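Local coordinates for protein putative SAM-dependent O-methyltranferase (Podospora anserina, PDB 4YMH) that binds S-adenosyl-L-homocysteine in a class I methyltransferase fold and probably transfers methyl groups from S-adenosylmethionine to oxygen atoms of its substrates, at residues E33-T38 with S76-L81; T40-A45 with P101-A106; I72-G77 with A105-A110; A82-T87 with K112-G117. One frame throughout, in Å; residues are numbered along the deposited sequence.

Contact 1. Residues E33-T38 with S76-L81; sequences EHWEWT and SGYSAL. With SAH (S-adenosyl-L-homocysteine), chain E.
H34 lies between two unlike partners, with the CD1 methyl of L81 over the centre of one imidazole face and the hydroxyl of T38, from its own helix, nearer the rim of the opposite face. CG of H34 lies anti to the backbone N (chi1 175°), which carries the imidazole across to S76 and L81. The methyl makes a CH-pi contact, L81 CD1 standing 4.0 Å from the H34 ring centroid. H34 NE2 gives S76 OG a weak, bent bond of 3.2 Å (123° at the hydrogen). S76 OG also meets T38 OG1 at 2.8 Å, and T38 OG1 donates to H34 O, so a short polar chain runs from the helix to the loop. Beside it, W35 lays CD1 over one face of the Y78 ring, 3.5 Å from Y78 CE1, the two ring planes being inclined at 53°. The polar ends of this pair are bound elsewhere, W35 NE1 to S49 O and Y78 OH to S50 O. S79 accepts from the amino group of SAH, its OG 3.0 Å from SAH N. Helix 29-41 is thereby fastened to the start of helix 78-86, which follows strand 68-72, while helix 101-114 adds A110 against H34 and Y114 against L81.

Contact 2. Residues T40-A45 with P101-A106; sequences TRFPDA and PKMIAA
F42 and M103 form a Met-aromatic contact in which the thioether end of the methionine lies over one face of the phenyl ring. The methyl comes closer than the sulfur: M103 CE is 3.7 Å from the F42 ring centroid, 21° off the normal, a CH-pi approach. M103 SD follows at 4.2 Å from the same centroid. The methionine chain is bent at both chi2 (-32°) and chi3 (-68°), and this double bend folds its end back across the ring. A106 CB meets the ring at its edge, 3.7 Å from F42 CZ, and the aliphatic part of K102 adds its CG at 4.0 Å from F42 CE1. On the ring face away from the methionine lies R41 CG, so the phenyl group is held between its sequence neighbour and helix 101-114. The R41 guanidinium lays one face over F42 CZ, and R41 NH1 comes to 4.1 Å from A106 CB. An alanine at F42 would remove the whole ring and would probably leave M103 CE and A106 CB without their apolar partner, opening a gap between the loop and the helix. Farther out, M103 also touches Y75, E98 and SAH, which places this packing beside the cofactor pocket of the Rossmann-like fold. F42 begins the type I turn that leaves helix 29-41, and in that turn D44 OD1 accepts a hydrogen bond from Y75 OH.

Contact 3. Residues I72-G77 with A105-A110; sequences IGCYSG and AASREA. With SAH (S-adenosyl-L-homocysteine), chain E.
With its OG anti to the carbonyl carbon (chi1 -71°), S107 points its hydroxyl into the loop 72-77, while C74 swings SG away from its own backbone N (chi1 -173°) to meet it. S107 OG is 3.4 Å from C74 SG and 2.8 Å from Y75 O. The same hydroxyl is bonded to M103 O one turn earlier in its helix. The loop backbone passes close enough for S107 OG to lie 3.2 Å from S76 C, and A110 CB rests 3.9 Å from S76 O. What the helix meets is thus mainly the main chain of a type II' turn, C74 to G77, closed by the bond from G77 N to C74 O. G77, the N-cap residue of helix 78-86, has a phi of 96°, at which a beta carbon would collide with the carbonyl oxygen of S76 and would come close to S107 OG. The other side of the loop serves the ligand: G73 O accepts from SAH N at 2.9 Å, and Y75 brings its ring edge to the ribose hydroxyl O3', its CA 3.1 Å from that atom. The Y75 hydroxyl is bound to D44. This is the glycine-containing loop after the first strand of the class I methyltransferase fold, joining strand 68-72 to helix 78-86, with helix 101-114 packed against its back and L122 of strand 120-124 touching both C74 and S107.

Contact 4. Residues A82-T87 with K112-G117; sequences AWYEGT and KKYGVG
Y84 is the first residue of its helix segment to reach across, and it presents one ring face to V116. The valine methyl CG1 sits over the ring centre, 3.9 Å from the centroid and only 6° off the normal, a nearly axial CH-pi contact. CG of Y84 lies anti to its backbone N (chi1 178°), a setting that carries the ring across to the backbone beyond helix 101-114. Y84 OH comes 3.6 Å from V116 CA, and a water 2.7 Å from Y84 OH, near the ring plane, accepts a weak bond from G117 N. A second water donates to Y114 O and is weakly bonded to Y84 OH. A leucine in place of Y84 would lack the flat face and the hydroxyl, and would probably leave V116 CG1 without its aromatic seat and the two waters without their bonds to the phenol oxygen. E85 comes next, its chain bent at chi2, and accepts a hydrogen bond from Y114 OH at 2.7 Å on OE2. The anti lone pair is used, with the carboxylate and phenol planes 74° apart. E85 OE1 forms a salt bridge with R88, so both carboxylate oxygens are engaged. On the other segment, a Schellman motif ends the helix, with G115 at positive phi as its C-prime residue turning the chain toward V116. The contact thus pairs the C-terminal ends of helices 78-86 and 101-114 away from the ligand, with I94 of strand 93-98 touching Y84 and helix 29-41 packing on Y114 through A30 and L31.

In the fold
Contacts 1, 2 and 3 gather beside SAH, whereas contact 4 lies away from it, the Y114 side chain about 12 Å from the ligand. Contacts 1 and 3 share S76 and G77, and their centres are about 8 Å apart; H34 CE1 packs on A110 CB at 3.5 Å. Contacts 2 and 3 share A105 and A106, and D44 OD1 and Y75 OH, 2.6 Å apart, tie the turn after helix 29-41 to the ligand-binding loop. Helix 78-86 carries contact 1 on into contact 4, where L81 CD2 meets Y114 CG at 3.6 Å. Helix 101-114 runs through contacts 2, 3 and 4, although the centres of contacts 2 and 4 are about 18 Å apart and their nearest atoms about 7 Å.

Contact 1. Residues E33-T38 with S76-L81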
# COMPACT_ATOMS: atom_id res chain seq x y z
N GLU A 33 10.23 -21.15 -7.31
CA GLU A 33 10.49 -22.56 -7.02
C GLU A 33 10.23 -22.89 -5.55
O GLU A 33 9.63 -23.93 -5.22
CB GLU A 33 11.92 -22.94 -7.42
CG GLU A 33 12.24 -24.40 -7.22
CD GLU A 33 13.64 -24.78 -7.70
OE1 GLU A 33 14.54 -23.92 -7.64
OE2 GLU A 33 13.83 -25.93 -8.13
N HIS A 34 10.68 -22.02 -4.65
CA HIS A 34 10.42 -22.25 -3.23
C HIS A 34 8.92 -22.18 -2.90
O HIS A 34 8.41 -22.95 -2.08
CB HIS A 34 11.19 -21.24 -2.37
CG HIS A 34 10.88 -21.34 -0.92
ND1 HIS A 34 11.33 -22.38 -0.13
CD2 HIS A 34 10.13 -20.55 -0.11
CE1 HIS A 34 10.89 -22.21 1.11
NE2 HIS A 34 10.15 -21.11 1.14
N TRP A 35 8.21 -21.25 -3.55
CA TRP A 35 6.78 -21.07 -3.31
C TRP A 35 6.01 -22.33 -3.72
O TRP A 35 5.21 -22.89 -2.95
CB TRP A 35 6.30 -19.84 -4.09
CG TRP A 35 4.91 -19.37 -3.80
CD1 TRP A 35 4.50 -18.59 -2.75
CD2 TRP A 35 3.74 -19.61 -4.60
NE1 TRP A 35 3.15 -18.35 -2.84
CE2 TRP A 35 2.66 -18.96 -3.96
CE3 TRP A 35 3.51 -20.32 -5.78
CZ2 TRP A 35 1.36 -19.01 -4.47
CZ3 TRP A 35 2.22 -20.36 -6.29
CH2 TRP A 35 1.16 -19.70 -5.63
N GLU A 36 6.31 -22.80 -4.93
CA GLU A 36 5.69 -24.01 -5.47
C GLU A 36 6.02 -25.24 -4.61
O GLU A 36 5.15 -26.08 -4.34
CB GLU A 36 6.14 -24.24 -6.91
CG GLU A 36 5.68 -23.17 -7.89
CD GLU A 36 4.19 -23.26 -8.20
OE1 GLU A 36 3.54 -24.25 -7.80
OE2 GLU A 36 3.67 -22.33 -8.85
N TRP A 37 7.28 -25.34 -4.21
CA TRP A 37 7.73 -26.44 -3.37
C TRP A 37 7.00 -26.46 -2.05
O TRP A 37 6.64 -27.53 -1.54
CB TRP A 37 9.23 -26.34 -3.13
CG TRP A 37 9.75 -27.31 -2.11
CD1 TRP A 37 10.18 -28.58 -2.33
CD2 TRP A 37 9.89 -27.07 -0.71
NE1 TRP A 37 10.59 -29.16 -1.15
CE2 TRP A 37 10.42 -28.25 -0.14
CE3 TRP A 37 9.63 -25.98 0.12
CZ2 TRP A 37 10.69 -28.36 1.22
CZ3 TRP A 37 9.90 -26.10 1.48
CH2 TRP A 37 10.42 -27.28 2.01
N THR A 38 6.80 -25.28 -1.47
CA THR A 38 6.06 -25.17 -0.22
C THR A 38 4.63 -25.65 -0.41
O THR A 38 4.10 -26.40 0.42
CB THR A 38 6.05 -23.72 0.31
OG1 THR A 38 7.40 -23.32 0.59
CG2 THR A 38 5.21 -23.63 1.59
N SER A 76 7.49 -21.34 6.06
CA SER A 76 8.47 -22.08 5.25
C SER A 76 9.63 -21.21 4.75
O SER A 76 10.50 -21.70 4.03
CB SER A 76 7.78 -22.75 4.06
OG SER A 76 7.63 -21.84 2.97
N GLY A 77 9.65 -19.95 5.14
CA GLY A 77 10.73 -19.04 4.77
C GLY A 77 10.48 -18.17 3.55
O GLY A 77 11.36 -17.41 3.14
N TYR A 78 9.29 -18.26 2.96
CA TYR A 78 8.97 -17.50 1.75
C TYR A 78 9.14 -15.99 1.91
O TYR A 78 9.79 -15.34 1.08
CB TYR A 78 7.54 -17.80 1.29
CG TYR A 78 7.05 -16.96 0.12
CD1 TYR A 78 7.59 -17.14 -1.15
CD2 TYR A 78 6.04 -16.02 0.28
CE1 TYR A 78 7.15 -16.38 -2.23
CE2 TYR A 78 5.59 -15.25 -0.80
CZ TYR A 78 6.15 -15.45 -2.05
OH TYR A 78 5.71 -14.70 -3.13
N SER A 79 8.56 -15.42 2.97
CA SER A 79 8.66 -13.97 3.14
C SER A 79 10.08 -13.57 3.57
O SER A 79 10.57 -12.54 3.14
CB SER A 79 7.61 -13.42 4.12
OG SER A 79 7.65 -14.05 5.39
N ALA A 80 10.75 -14.40 4.37
CA ALA A 80 12.16 -14.14 4.68
C ALA A 80 13.02 -14.09 3.41
O ALA A 80 13.90 -13.23 3.28
CB ALA A 80 12.71 -15.20 5.64
N LEU A 81 12.78 -15.01 2.47
CA LEU A 81 13.55 -15.02 1.23
C LEU A 81 13.17 -13.83 0.34
O LEU A 81 14.02 -13.32 -0.41
CB LEU A 81 13.37 -16.34 0.48
CG LEU A 81 14.02 -17.55 1.19
CD1 LEU A 81 13.60 -18.87 0.54
CD2 LEU A 81 15.54 -17.41 1.19
N SAH E . 5.35 -15.24 6.81
CA SAH E . 5.06 -16.46 6.12
CB SAH E . 3.84 -17.16 6.69
CG SAH E . 3.67 -17.15 8.21
SD SAH E . 2.31 -18.15 8.69
C SAH E . 4.83 -16.21 4.65
O SAH E . 4.96 -17.12 3.86
OXT SAH E . 4.51 -15.09 4.28
C5' SAH E . 2.45 -17.92 10.42
C4' SAH E . 3.63 -18.64 11.06
O4' SAH E . 3.75 -18.22 12.41
C3' SAH E . 3.43 -20.13 11.12
O3' SAH E . 4.53 -20.80 10.56
C2' SAH E . 3.33 -20.45 12.59
O2' SAH E . 3.81 -21.71 12.93
C1' SAH E . 4.06 -19.30 13.24
N9 SAH E . 3.61 -19.02 14.61
C8 SAH E . 2.38 -19.08 15.09
N7 SAH E . 2.36 -18.74 16.37
C5 SAH E . 3.59 -18.45 16.72
C6 SAH E . 4.26 -18.00 17.94
N6 SAH E . 3.55 -17.82 19.03
N1 SAH E . 5.58 -17.78 17.91
C2 SAH E . 6.26 -17.96 16.78
N3 SAH E . 5.72 -18.36 15.64
C4 SAH E . 4.41 -18.61 15.56

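Contact 2. Residues T40-A45 with P101-A106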
# COMPACT_ATOMS: atom_id res chain seq x y z
N THR A 40 3.55 -27.80 -2.52
CA THR A 40 3.53 -29.25 -2.69
C THR A 40 3.80 -29.97 -1.37
O THR A 40 3.19 -31.00 -1.07
CB THR A 40 4.56 -29.70 -3.74
OG1 THR A 40 4.28 -29.07 -4.99
CG2 THR A 40 4.52 -31.21 -3.93
N ARG A 41 4.71 -29.40 -0.57
CA ARG A 41 5.15 -30.05 0.66
C ARG A 41 4.11 -29.99 1.77
O ARG A 41 3.96 -30.95 2.53
CB ARG A 41 6.46 -29.41 1.15
CG ARG A 41 7.02 -30.03 2.42
CD ARG A 41 8.16 -31.02 2.13
NE ARG A 41 8.72 -31.59 3.35
CZ ARG A 41 9.60 -30.97 4.14
NH1 ARG A 41 10.02 -29.75 3.85
NH2 ARG A 41 10.06 -31.57 5.23
N PHE A 42 3.37 -28.89 1.88
CA PHE A 42 2.49 -28.71 3.02
C PHE A 42 1.00 -28.58 2.68
O PHE A 42 0.63 -27.88 1.73
CB PHE A 42 2.94 -27.48 3.82
CG PHE A 42 4.32 -27.63 4.39
CD1 PHE A 42 4.55 -28.43 5.49
CD2 PHE A 42 5.40 -26.98 3.81
CE1 PHE A 42 5.82 -28.58 6.02
CE2 PHE A 42 6.67 -27.12 4.33
CZ PHE A 42 6.88 -27.93 5.43
N PRO A 43 0.15 -29.27 3.46
CA PRO A 43 -1.31 -29.22 3.31
C PRO A 43 -1.88 -27.88 3.76
O PRO A 43 -2.92 -27.45 3.26
CB PRO A 43 -1.79 -30.36 4.22
CG PRO A 43 -0.73 -30.46 5.27
CD PRO A 43 0.56 -30.13 4.58
N ASP A 44 -1.19 -27.23 4.70
CA ASP A 44 -1.61 -25.93 5.21
C ASP A 44 -0.78 -24.80 4.60
O ASP A 44 -0.43 -23.83 5.28
CB ASP A 44 -1.50 -25.88 6.74
CG ASP A 44 -0.06 -25.99 7.25
OD1 ASP A 44 0.82 -26.47 6.49
OD2 ASP A 44 0.20 -25.59 8.40
N ALA A 45 -0.48 -24.92 3.31
CA ALA A 45 0.36 -23.94 2.62
C ALA A 45 -0.38 -22.62 2.36
O ALA A 45 0.24 -21.64 1.94
CB ALA A 45 0.87 -24.51 1.30
N PRO A 101 8.47 -26.62 15.24
CA PRO A 101 9.61 -27.48 14.89
C PRO A 101 9.61 -27.89 13.42
O PRO A 101 10.63 -27.78 12.73
CB PRO A 101 9.41 -28.70 15.79
CG PRO A 101 8.66 -28.17 16.97
CD PRO A 101 7.75 -27.10 16.43
N LYS A 102 8.46 -28.35 12.95
CA LYS A 102 8.28 -28.72 11.55
C LYS A 102 8.68 -27.59 10.59
O LYS A 102 9.44 -27.80 9.62
CB LYS A 102 6.82 -29.13 11.33
CG LYS A 102 6.36 -29.24 9.90
CD LYS A 102 4.89 -29.67 9.84
CE LYS A 102 4.01 -28.72 10.65
NZ LYS A 102 2.56 -29.12 10.64
N MET A 103 8.20 -26.38 10.87
CA MET A 103 8.46 -25.25 9.97
C MET A 103 9.89 -24.72 10.12
O MET A 103 10.47 -24.23 9.17
CB MET A 103 7.45 -24.11 10.18
CG MET A 103 6.01 -24.51 9.86
SD MET A 103 5.82 -25.75 8.55
CE MET A 103 6.37 -24.83 7.09
N ILE A 104 10.45 -24.84 11.32
CA ILE A 104 11.84 -24.49 11.55
C ILE A 104 12.78 -25.39 10.72
O ILE A 104 13.69 -24.90 10.05
CB ILE A 104 12.19 -24.61 13.05
CG1 ILE A 104 11.58 -23.43 13.83
CG2 ILE A 104 13.71 -24.67 13.26
CD1 ILE A 104 11.54 -23.66 15.32
N ALA A 105 12.54 -26.70 10.77
CA ALA A 105 13.32 -27.64 9.96
C ALA A 105 13.18 -27.31 8.47
O ALA A 105 14.20 -27.20 7.74
CB ALA A 105 12.88 -29.07 10.22
N ALA A 106 11.93 -27.13 8.02
CA ALA A 106 11.66 -26.74 6.64
C ALA A 106 12.44 -25.49 6.21
O ALA A 106 13.06 -25.45 5.14
CB ALA A 106 10.16 -26.52 6.44

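Contact 3. Residues I72-G77 with A105-A110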
# COMPACT_ATOMS: atom_id res chain seq x y z
N ILE A 72 8.04 -11.75 12.16
CA ILE A 72 7.47 -12.63 13.18
C ILE A 72 6.55 -13.60 12.45
O ILE A 72 5.54 -13.19 11.88
CB ILE A 72 6.72 -11.84 14.26
CG1 ILE A 72 7.58 -10.69 14.80
CG2 ILE A 72 6.31 -12.76 15.40
CD1 ILE A 72 6.92 -9.86 15.91
N GLY A 73 6.94 -14.89 12.45
CA GLY A 73 6.20 -15.93 11.75
C GLY A 73 6.89 -16.29 10.45
O GLY A 73 6.64 -15.67 9.42
N CYS A 74 7.75 -17.30 10.49
CA CYS A 74 8.58 -17.64 9.33
C CYS A 74 7.87 -18.60 8.37
O CYS A 74 8.03 -18.49 7.15
CB CYS A 74 9.90 -18.25 9.79
SG CYS A 74 11.10 -18.55 8.47
N TYR A 75 7.07 -19.51 8.93
CA TYR A 75 6.48 -20.66 8.20
C TYR A 75 7.56 -21.39 7.40
O TYR A 75 8.45 -21.99 7.99
CB TYR A 75 5.34 -20.21 7.28
CG TYR A 75 4.52 -21.36 6.76
CD1 TYR A 75 3.89 -22.25 7.63
CD2 TYR A 75 4.35 -21.57 5.39
CE1 TYR A 75 3.13 -23.31 7.17
CE2 TYR A 75 3.60 -22.64 4.91
CZ TYR A 75 2.99 -23.50 5.81
OH TYR A 75 2.23 -24.55 5.34
N SER A 76 7.49 -21.34 6.06
CA SER A 76 8.47 -22.08 5.25
C SER A 76 9.63 -21.21 4.75
O SER A 76 10.50 -21.70 4.03
CB SER A 76 7.78 -22.75 4.06
OG SER A 76 7.63 -21.84 2.97
N GLY A 77 9.65 -19.95 5.14
CA GLY A 77 10.73 -19.04 4.77
C GLY A 77 10.48 -18.17 3.55
O GLY A 77 11.36 -17.41 3.14
N ALA A 105 12.54 -26.70 10.77
CA ALA A 105 13.32 -27.64 9.96
C ALA A 105 13.18 -27.31 8.47
O ALA A 105 14.20 -27.20 7.74
CB ALA A 105 12.88 -29.07 10.22
N ALA A 106 11.93 -27.13 8.02
CA ALA A 106 11.66 -26.74 6.64
C ALA A 106 12.44 -25.49 6.21
O ALA A 106 13.06 -25.45 5.14
CB ALA A 106 10.16 -26.52 6.44
N SER A 107 12.37 -24.45 7.03
CA SER A 107 12.98 -23.17 6.73
C SER A 107 14.49 -23.21 6.71
O SER A 107 15.11 -22.63 5.82
CB SER A 107 12.51 -22.11 7.72
OG SER A 107 11.16 -21.79 7.48
N ARG A 108 15.10 -23.85 7.71
CA ARG A 108 16.55 -23.98 7.74
C ARG A 108 17.05 -24.69 6.49
O ARG A 108 18.01 -24.25 5.84
CB ARG A 108 17.03 -24.71 8.99
CG ARG A 108 16.72 -23.95 10.27
CD ARG A 108 17.54 -24.47 11.45
NE ARG A 108 17.20 -23.76 12.67
CZ ARG A 108 17.54 -22.49 12.93
NH1 ARG A 108 18.24 -21.79 12.04
NH2 ARG A 108 17.18 -21.93 14.08
N GLU A 109 16.38 -25.79 6.14
CA GLU A 109 16.76 -26.49 4.91
C GLU A 109 16.59 -25.56 3.69
O GLU A 109 17.48 -25.47 2.84
CB GLU A 109 15.96 -27.77 4.75
CG GLU A 109 15.94 -28.35 3.35
CD GLU A 109 15.12 -29.63 3.25
OE1 GLU A 109 14.49 -30.01 4.26
OE2 GLU A 109 15.11 -30.25 2.17
N ALA A 110 15.48 -24.83 3.64
CA ALA A 110 15.23 -23.91 2.53
C ALA A 110 16.31 -22.83 2.39
O ALA A 110 16.77 -22.53 1.28
CB ALA A 110 13.85 -23.25 2.72
N SAH E . 5.35 -15.24 6.81
CA SAH E . 5.06 -16.46 6.12
CB SAH E . 3.84 -17.16 6.69
CG SAH E . 3.67 -17.15 8.21
SD SAH E . 2.31 -18.15 8.69
C SAH E . 4.83 -16.21 4.65
O SAH E . 4.96 -17.12 3.86
OXT SAH E . 4.51 -15.09 4.28
C5' SAH E . 2.45 -17.92 10.42
C4' SAH E . 3.63 -18.64 11.06
O4' SAH E . 3.75 -18.22 12.41
C3' SAH E . 3.43 -20.13 11.12
O3' SAH E . 4.53 -20.80 10.56
C2' SAH E . 3.33 -20.45 12.59
O2' SAH E . 3.81 -21.71 12.93
C1' SAH E . 4.06 -19.30 13.24
N9 SAH E . 3.61 -19.02 14.61
C8 SAH E . 2.38 -19.08 15.09
N7 SAH E . 2.36 -18.74 16.37
C5 SAH E . 3.59 -18.45 16.72
C6 SAH E . 4.26 -18.00 17.94
N6 SAH E . 3.55 -17.82 19.03
N1 SAH E . 5.58 -17.78 17.91
C2 SAH E . 6.26 -17.96 16.78
N3 SAH E . 5.72 -18.36 15.64
C4 SAH E . 4.41 -18.61 15.56

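Contact 4. Residues A82-T87 with K112-G117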
# COMPACT_ATOMS: atom_id res chain seq x y z
N ALA A 82 11.91 -13.39 0.41
CA ALA A 82 11.53 -12.16 -0.30
C ALA A 82 12.32 -10.96 0.23
O ALA A 82 12.89 -10.19 -0.55
CB ALA A 82 10.03 -11.90 -0.18
N TRP A 83 12.36 -10.80 1.55
CA TRP A 83 13.13 -9.71 2.16
C TRP A 83 14.61 -9.80 1.78
O TRP A 83 15.27 -8.79 1.47
CB TRP A 83 13.00 -9.74 3.70
CG TRP A 83 11.59 -9.61 4.23
CD1 TRP A 83 10.98 -10.44 5.12
CD2 TRP A 83 10.63 -8.59 3.90
NE1 TRP A 83 9.70 -10.01 5.37
CE2 TRP A 83 9.46 -8.88 4.63
CE3 TRP A 83 10.65 -7.47 3.06
CZ2 TRP A 83 8.31 -8.08 4.55
CZ3 TRP A 83 9.51 -6.69 2.98
CH2 TRP A 83 8.36 -7.00 3.73
N TYR A 84 15.13 -11.03 1.81
CA TYR A 84 16.50 -11.31 1.41
C TYR A 84 16.75 -10.81 -0.01
O TYR A 84 17.74 -10.09 -0.27
CB TYR A 84 16.77 -12.83 1.53
CG TYR A 84 18.16 -13.26 1.09
CD1 TYR A 84 19.25 -13.17 1.95
CD2 TYR A 84 18.39 -13.75 -0.19
CE1 TYR A 84 20.52 -13.56 1.56
CE2 TYR A 84 19.66 -14.14 -0.60
CZ TYR A 84 20.72 -14.04 0.28
OH TYR A 84 21.98 -14.43 -0.12
N GLU A 85 15.86 -11.15 -0.94
CA GLU A 85 16.02 -10.70 -2.32
C GLU A 85 15.97 -9.18 -2.42
O GLU A 85 16.70 -8.56 -3.21
CB GLU A 85 14.93 -11.31 -3.22
CG GLU A 85 15.11 -12.80 -3.55
CD GLU A 85 16.26 -13.09 -4.51
OE1 GLU A 85 16.90 -12.13 -5.01
OE2 GLU A 85 16.51 -14.28 -4.77
N GLY A 86 15.12 -8.57 -1.60
CA GLY A 86 14.95 -7.12 -1.66
C GLY A 86 16.08 -6.34 -1.02
O GLY A 86 16.13 -5.12 -1.15
N THR A 87 16.97 -7.03 -0.31
CA THR A 87 18.09 -6.36 0.34
C THR A 87 19.47 -6.89 -0.05
O THR A 87 20.43 -6.77 0.72
CB THR A 87 17.95 -6.45 1.87
OG1 THR A 87 17.83 -7.82 2.25
CG2 THR A 87 16.73 -5.66 2.34
N LYS A 112 19.40 -22.92 3.49
CA LYS A 112 20.63 -23.52 2.98
C LYS A 112 20.57 -23.81 1.48
O LYS A 112 21.55 -23.59 0.77
CB LYS A 112 20.96 -24.81 3.74
CG LYS A 112 21.31 -24.60 5.20
CD LYS A 112 21.72 -25.92 5.85
CE LYS A 112 21.64 -25.84 7.36
NZ LYS A 112 22.58 -24.83 7.91
N LYS A 113 19.43 -24.32 1.00
CA LYS A 113 19.31 -24.60 -0.44
C LYS A 113 19.43 -23.32 -1.26
O LYS A 113 19.99 -23.33 -2.35
CB LYS A 113 17.97 -25.27 -0.76
CG LYS A 113 17.86 -26.71 -0.33
CD LYS A 113 16.62 -27.33 -0.95
CE LYS A 113 16.21 -28.60 -0.25
NZ LYS A 113 17.31 -29.62 -0.23
N TYR A 114 18.90 -22.24 -0.71
CA TYR A 114 18.86 -20.94 -1.39
C TYR A 114 20.23 -20.28 -1.39
O TYR A 114 20.51 -19.40 -2.21
CB TYR A 114 17.85 -20.03 -0.70
CG TYR A 114 17.13 -19.08 -1.62
CD1 TYR A 114 17.64 -17.80 -1.87
CD2 TYR A 114 15.94 -19.44 -2.23
CE1 TYR A 114 16.98 -16.92 -2.72
CE2 TYR A 114 15.26 -18.56 -3.06
CZ TYR A 114 15.78 -17.31 -3.30
OH TYR A 114 15.11 -16.44 -4.13
N GLY A 115 21.08 -20.71 -0.46
CA GLY A 115 22.41 -20.15 -0.32
C GLY A 115 22.42 -18.77 0.30
O GLY A 115 23.19 -17.91 -0.12
N VAL A 116 21.58 -18.55 1.31
CA VAL A 116 21.60 -17.28 2.02
C VAL A 116 22.89 -17.19 2.85
O VAL A 116 23.49 -18.21 3.17
CB VAL A 116 20.37 -17.09 2.93
CG1 VAL A 116 19.09 -17.25 2.12
CG2 VAL A 116 20.39 -18.08 4.08
N GLY A 117 23.32 -15.98 3.17
CA GLY A 117 24.52 -15.83 3.96
C GLY A 117 24.23 -15.93 5.44
O GLY A 117 23.20 -16.46 5.84
O HOH W 1 21.51 -16.61 -2.70
O HOH W 2 23.81 -13.79 1.71